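Local atomic coordinates of SorB (Sorangium cellulosum, PDB entry 6B2V), a protein that forms part of a trans-acyltransferase polyketide assembly line that makes the antibiotic sorangicin, this chain being the pyran synthase domain of its module nine. Residues V158-R163 with A179-S184; P29-E34 with R72-A77. One frame throughout, in Å; residues are numbered along the deposited sequence.

Contact 1 of 2, residues V158-R163 with A179-S184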
loop_
_atom_site.group_PDB
_atom_site.type_symbol
_atom_site.label_atom_id
_atom_site.label_comp_id
_atom_site.label_asym_id
_atom_site.label_seq_id
_atom_site.Cartn_x
_atom_site.Cartn_y
_atom_site.Cartn_z
ATOM N N VAL A 158 -12.098 10.219 -16.322
ATOM C CA VAL A 158 -13.183 9.540 -15.655
ATOM C C VAL A 158 -13.608 10.072 -14.311
ATOM O O VAL A 158 -12.915 10.740 -13.669
ATOM C CB VAL A 158 -12.932 8.073 -15.498
ATOM C CG1 VAL A 158 -12.553 7.451 -16.806
ATOM C CG2 VAL A 158 -11.837 7.853 -14.541
ATOM N N ASP A 159 -14.834 9.743 -13.961
ATOM C CA ASP A 159 -15.420 10.093 -12.688
ATOM C C ASP A 159 -14.944 8.959 -11.808
ATOM O O ASP A 159 -15.476 7.925 -11.787
ATOM C CB ASP A 159 -16.922 10.069 -12.894
ATOM C CG ASP A 159 -17.722 10.192 -11.634
ATOM O OD1 ASP A 159 -17.199 10.192 -10.539
ATOM O OD2 ASP A 159 -18.937 10.211 -11.824
ATOM N N ALA A 160 -13.867 9.203 -11.096
ATOM C CA ALA A 160 -13.257 8.188 -10.271
ATOM C C ALA A 160 -14.157 7.644 -9.196
ATOM O O ALA A 160 -14.119 6.461 -8.898
ATOM C CB ALA A 160 -11.979 8.723 -9.676
ATOM N N ARG A 161 -14.942 8.502 -8.600
ATOM C CA ARG A 161 -15.824 8.006 -7.582
ATOM C C ARG A 161 -16.830 7.019 -8.130
ATOM O O ARG A 161 -16.894 5.903 -7.702
ATOM C CB ARG A 161 -16.586 9.191 -6.992
ATOM C CG ARG A 161 -17.453 8.874 -5.790
ATOM C CD ARG A 161 -18.427 9.967 -5.467
ATOM N NE ARG A 161 -17.865 11.205 -5.001
ATOM C CZ ARG A 161 -17.630 11.527 -3.732
ATOM N NH1 ARG A 161 -17.871 10.682 -2.746
ATOM N NH2 ARG A 161 -17.128 12.708 -3.450
ATOM N N THR A 162 -17.541 7.425 -9.164
ATOM C CA THR A 162 -18.526 6.550 -9.705
ATOM C C THR A 162 -17.965 5.249 -10.230
ATOM O O THR A 162 -18.470 4.212 -9.914
ATOM C CB THR A 162 -19.308 7.272 -10.823
ATOM O OG1 THR A 162 -19.913 8.438 -10.313
ATOM C CG2 THR A 162 -20.354 6.397 -11.383
ATOM N N ARG A 163 -16.887 5.312 -10.984
ATOM C CA ARG A 163 -16.319 4.121 -11.541
ATOM C C ARG A 163 -15.772 3.127 -10.551
ATOM O O ARG A 163 -15.978 1.956 -10.705
ATOM C CB ARG A 163 -15.225 4.460 -12.539
ATOM C CG ARG A 163 -15.734 5.199 -13.743
ATOM C CD ARG A 163 -16.452 4.284 -14.733
ATOM N NE ARG A 163 -15.638 3.157 -15.125
ATOM C CZ ARG A 163 -14.744 3.203 -16.098
ATOM N NH1 ARG A 163 -14.560 4.312 -16.767
ATOM N NH2 ARG A 163 -14.047 2.150 -16.400
ATOM N N ALA A 179 -8.724 13.255 -6.465
ATOM C CA ALA A 179 -9.554 14.355 -6.912
ATOM C C ALA A 179 -9.913 14.301 -8.375
ATOM O O ALA A 179 -10.864 14.842 -8.789
ATOM C CB ALA A 179 -8.886 15.662 -6.661
ATOM N N SER A 180 -9.076 13.677 -9.149
ATOM C CA SER A 180 -9.288 13.480 -10.570
ATOM C C SER A 180 -8.511 12.262 -11.056
ATOM O O SER A 180 -7.609 11.861 -10.439
ATOM C CB SER A 180 -8.807 14.684 -11.390
ATOM O OG SER A 180 -7.406 14.687 -11.440
ATOM N N LEU A 181 -8.932 11.693 -12.175
ATOM C CA LEU A 181 -8.266 10.568 -12.758
ATOM C C LEU A 181 -8.312 10.560 -14.302
ATOM O O LEU A 181 -9.339 10.627 -14.830
ATOM C CB LEU A 181 -8.914 9.289 -12.218
ATOM C CG LEU A 181 -8.390 7.937 -12.716
ATOM C CD1 LEU A 181 -6.924 7.748 -12.407
ATOM C CD2 LEU A 181 -9.136 6.795 -12.039
ATOM N N VAL A 182 -7.173 10.458 -14.974
ATOM C CA VAL A 182 -7.100 10.329 -16.408
ATOM C C VAL A 182 -6.225 9.117 -16.745
ATOM O O VAL A 182 -5.417 8.708 -16.004
ATOM C CB VAL A 182 -6.572 11.610 -17.130
ATOM C CG1 VAL A 182 -7.465 12.816 -16.888
ATOM C CG2 VAL A 182 -5.139 11.913 -16.718
ATOM N N HIS A 183 -6.492 8.573 -17.911
ATOM C CA HIS A 183 -5.776 7.413 -18.323
ATOM C C HIS A 183 -5.733 7.142 -19.827
ATOM O O HIS A 183 -6.497 7.634 -20.541
ATOM C CB HIS A 183 -6.364 6.184 -17.575
ATOM C CG HIS A 183 -7.689 5.700 -18.072
ATOM N ND1 HIS A 183 -7.786 4.727 -19.026
ATOM C CD2 HIS A 183 -8.948 6.042 -17.747
ATOM C CE1 HIS A 183 -9.054 4.474 -19.253
ATOM N NE2 HIS A 183 -9.782 5.260 -18.501
ATOM N N SER A 184 -4.743 6.377 -20.201
ATOM C CA SER A 184 -4.645 5.783 -21.531
ATOM C C SER A 184 -4.973 4.279 -21.414
ATOM O O SER A 184 -5.511 3.841 -20.452
ATOM C CB SER A 184 -3.252 5.900 -22.151
ATOM O OG SER A 184 -2.343 5.181 -21.437
HETATM O O HOH W 1 -11.296 12.918 -13.183
HETATM O O HOH W 2 -12.432 4.689 -18.773
#
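Val158 packs beside Leu181 and against the edge of the His183 ring, and its two methyls divide the work. CG2 lies alongside the leucine, 3.8 Å from Leu181 CD2, the two side chains running the same way. CG1 reaches across to the imidazole. It comes at the ring edge, close to the ring plane, with Val158 CG1 3.9 Å from His183 NE2. The chi1 of -52° turns Val158 CG1 away from its own carbonyl carbon and out to that ring. Ala160, in the first turn of the helix 160-166, adds its methyl, with Ala160 CB 4.0 Å from Leu181 CB.

The backbones join as well. Val158 N donates to Leu181 O over 3.2 Å in a nearly straight bond. Water 1 extends this link: it donates to Val158 O and accepts from Leu181 N. Water 2 joins Arg163 NH1 to His183 NE2, lying in the planes of both groups. The other ring nitrogen, His183 ND1, donates to Ser184 O at 2.8 Å, a backbone carbonyl oxygen close to the ring plane.

Asp159 is the N-cap of the helix, its OD1 accepting from Thr162 N. Phe219 of helix 207-225 packs on Val158 and Leu181 and makes a T-shaped (edge-to-face) pair with His183. The contact thus joins the passage from outer strand 156-158 into helix 160-166 to the neighbouring strand 178-183 of the C-terminal hotdog fold. Both ring nitrogens of His183 have partners, which should limit rotation of its ring.

Contact 2 of 2, residues P29-E34 with R72-A77; sequences PLVHRE and RAAAEA
The flat groups, the Arg72 guanidinium and the His32 imidazole, lie away from the patch where Val31 meets Ala73 and Ala74, and each bonds within its own segment. The guanidinium of Arg72 has the carboxylate of Glu76 at its edge, in plane. Arg72 NH1 is 3.0 Å from Glu76 OE2 in a salt bridge, and the donor comes down on that oxygen from above the carboxylate plane. Arg72 NH2 has a second anion, Glu69. His32 NE2 donates to Pro29 O at 3.0 Å. This bond is bent: Pro29 O sits tilted from the ring plane of His32, and the donor lies above the carbonyl plane.

The helix 64-77 is the long helix of the N-terminal hotdog fold, around which the antiparallel strands wrap. Residues 29-34 lead into the edge strand beside it, where His32 and Arg33 both face Ala45 in a classic beta bulge.

Val31 points at the helix. With CG1 anti to the backbone N (chi1 179°), its other methyl is the one that touches. Val31 CG2 lies 3.8 Å from Ala73 CB and 3.9 Å from Ala74 N, near the C-terminal end of helix 64-77. Ala74 also packs on Phe44 of strand 41-48, and Ala73 on His28.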
loop_
_atom_site.group_PDB
_atom_site.type_symbol
_atom_site.label_atom_id
_atom_site.label_comp_id
_atom_site.label_asym_id
_atom_site.label_seq_id
_atom_site.Cartn_x
_atom_site.Cartn_y
_atom_site.Cartn_z
ATOM N N PRO A 29 -0.790 3.570 15.758
ATOM C CA PRO A 29 -2.112 2.954 15.736
ATOM C C PRO A 29 -2.102 1.449 15.468
ATOM O O PRO A 29 -3.028 0.787 15.778
ATOM C CB PRO A 29 -2.809 3.663 14.592
ATOM C CG PRO A 29 -2.140 4.979 14.541
ATOM C CD PRO A 29 -0.726 4.718 14.842
ATOM N N LEU A 30 -1.073 0.986 14.809
ATOM C CA LEU A 30 -1.011 -0.425 14.446
ATOM C C LEU A 30 -0.065 -1.295 15.247
ATOM O O LEU A 30 0.017 -2.448 15.013
ATOM C CB LEU A 30 -0.755 -0.592 12.945
ATOM C CG LEU A 30 -1.568 0.276 11.995
ATOM C CD1 LEU A 30 -1.044 0.075 10.600
ATOM C CD2 LEU A 30 -3.049 -0.025 12.045
ATOM N N VAL A 31 0.705 -0.709 16.128
ATOM C CA VAL A 31 1.612 -1.452 16.949
ATOM C C VAL A 31 1.451 -1.029 18.388
ATOM O O VAL A 31 1.883 -0.007 18.739
ATOM C CB VAL A 31 3.040 -1.157 16.531
ATOM C CG1 VAL A 31 4.001 -1.912 17.395
ATOM C CG2 VAL A 31 3.232 -1.506 15.082
ATOM N N HIS A 32 0.806 -1.851 19.193
ATOM C CA HIS A 32 0.567 -1.500 20.580
ATOM C C HIS A 32 1.537 -2.009 21.635
ATOM O O HIS A 32 1.750 -1.358 22.608
ATOM C CB HIS A 32 -0.845 -1.881 20.964
ATOM C CG HIS A 32 -1.895 -1.330 20.062
ATOM N ND1 HIS A 32 -3.180 -1.795 20.045
ATOM C CD2 HIS A 32 -1.848 -0.334 19.159
ATOM C CE1 HIS A 32 -3.877 -1.121 19.160
ATOM N NE2 HIS A 32 -3.088 -0.227 18.606
ATOM N N ARG A 33 2.094 -3.197 21.452
ATOM C CA ARG A 33 3.004 -3.707 22.466
ATOM C C ARG A 33 4.007 -4.677 21.872
ATOM O O ARG A 33 3.792 -5.239 20.799
ATOM C CB ARG A 33 2.215 -4.251 23.661
ATOM C CG ARG A 33 1.376 -5.477 23.345
ATOM C CD ARG A 33 0.547 -5.903 24.547
ATOM N NE ARG A 33 -0.233 -7.110 24.275
ATOM C CZ ARG A 33 -1.410 -7.116 23.658
ATOM N NH1 ARG A 33 -1.950 -5.978 23.245
ATOM N NH2 ARG A 33 -2.047 -8.261 23.453
ATOM N N GLU A 34 5.109 -4.864 22.587
ATOM C CA GLU A 34 6.094 -5.846 22.207
ATOM C C GLU A 34 5.725 -7.136 22.945
ATOM O O GLU A 34 5.332 -7.102 24.062
ATOM C CB GLU A 34 7.541 -5.420 22.466
ATOM C CG GLU A 34 8.527 -6.486 22.031
ATOM C CD GLU A 34 9.939 -6.044 21.793
ATOM O OE1 GLU A 34 10.258 -4.902 21.988
ATOM O OE2 GLU A 34 10.695 -6.871 21.384
ATOM N N ARG A 72 6.549 -1.908 8.941
ATOM C CA ARG A 72 7.508 -0.834 9.049
ATOM C C ARG A 72 7.502 -0.231 10.444
ATOM O O ARG A 72 8.527 0.012 10.995
ATOM C CB ARG A 72 7.188 0.269 8.036
ATOM C CG ARG A 72 8.144 1.465 8.008
ATOM C CD ARG A 72 7.406 2.748 7.591
ATOM N NE ARG A 72 6.378 3.184 8.503
ATOM C CZ ARG A 72 6.591 3.691 9.696
ATOM N NH1 ARG A 72 7.810 3.853 10.131
ATOM N NH2 ARG A 72 5.600 4.052 10.440
ATOM N N ALA A 73 6.322 0.014 10.989
ATOM C CA ALA A 73 6.217 0.582 12.310
ATOM C C ALA A 73 6.826 -0.349 13.353
ATOM O O ALA A 73 7.453 0.096 14.266
ATOM C CB ALA A 73 4.797 0.901 12.625
ATOM N N ALA A 74 6.619 -1.640 13.205
ATOM C CA ALA A 74 7.192 -2.593 14.147
ATOM C C ALA A 74 8.714 -2.592 14.086
ATOM O O ALA A 74 9.366 -2.691 15.075
ATOM C CB ALA A 74 6.631 -3.988 13.931
ATOM N N ALA A 75 9.252 -2.526 12.894
ATOM C CA ALA A 75 10.670 -2.458 12.725
ATOM C C ALA A 75 11.224 -1.164 13.329
ATOM O O ALA A 75 12.276 -1.191 13.899
ATOM C CB ALA A 75 11.043 -2.581 11.269
ATOM N N GLU A 76 10.504 -0.052 13.175
ATOM C CA GLU A 76 10.918 1.237 13.755
ATOM C C GLU A 76 10.913 1.122 15.258
ATOM O O GLU A 76 11.750 1.662 15.903
ATOM C CB GLU A 76 10.061 2.435 13.287
ATOM C CG GLU A 76 10.678 3.779 13.540
ATOM C CD GLU A 76 10.068 4.918 12.747
ATOM O OE1 GLU A 76 10.812 5.752 12.258
ATOM O OE2 GLU A 76 8.873 4.977 12.654
ATOM N N ALA A 77 9.963 0.386 15.814
ATOM C CA ALA A 77 9.879 0.169 17.256
ATOM C C ALA A 77 11.005 -0.656 17.809
ATOM O O ALA A 77 11.416 -0.473 18.929
ATOM C CB ALA A 77 8.552 -0.375 17.688
#

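Overall arrangement
The two contacts lie on opposite sides of the chain's centre, one in each hotdog fold. Contact 2 belongs to the N-terminal fold and comes earlier in the chain; contact 1 belongs to the C-terminal one. Their centres are 35 Å apart, and their nearest atoms about 23 Å, so they do not touch. Each lies at an outermost strand of this chain, 33-35 for contact 2 and 156-158 for contact 1. Each also involves the long helix of its fold. In contact 2 the helix 64-77 is itself a partner, while helix 207-225 touches contact 1 from outside its segments. Contact 2 is the drier of the two, as waters bridge contact 1.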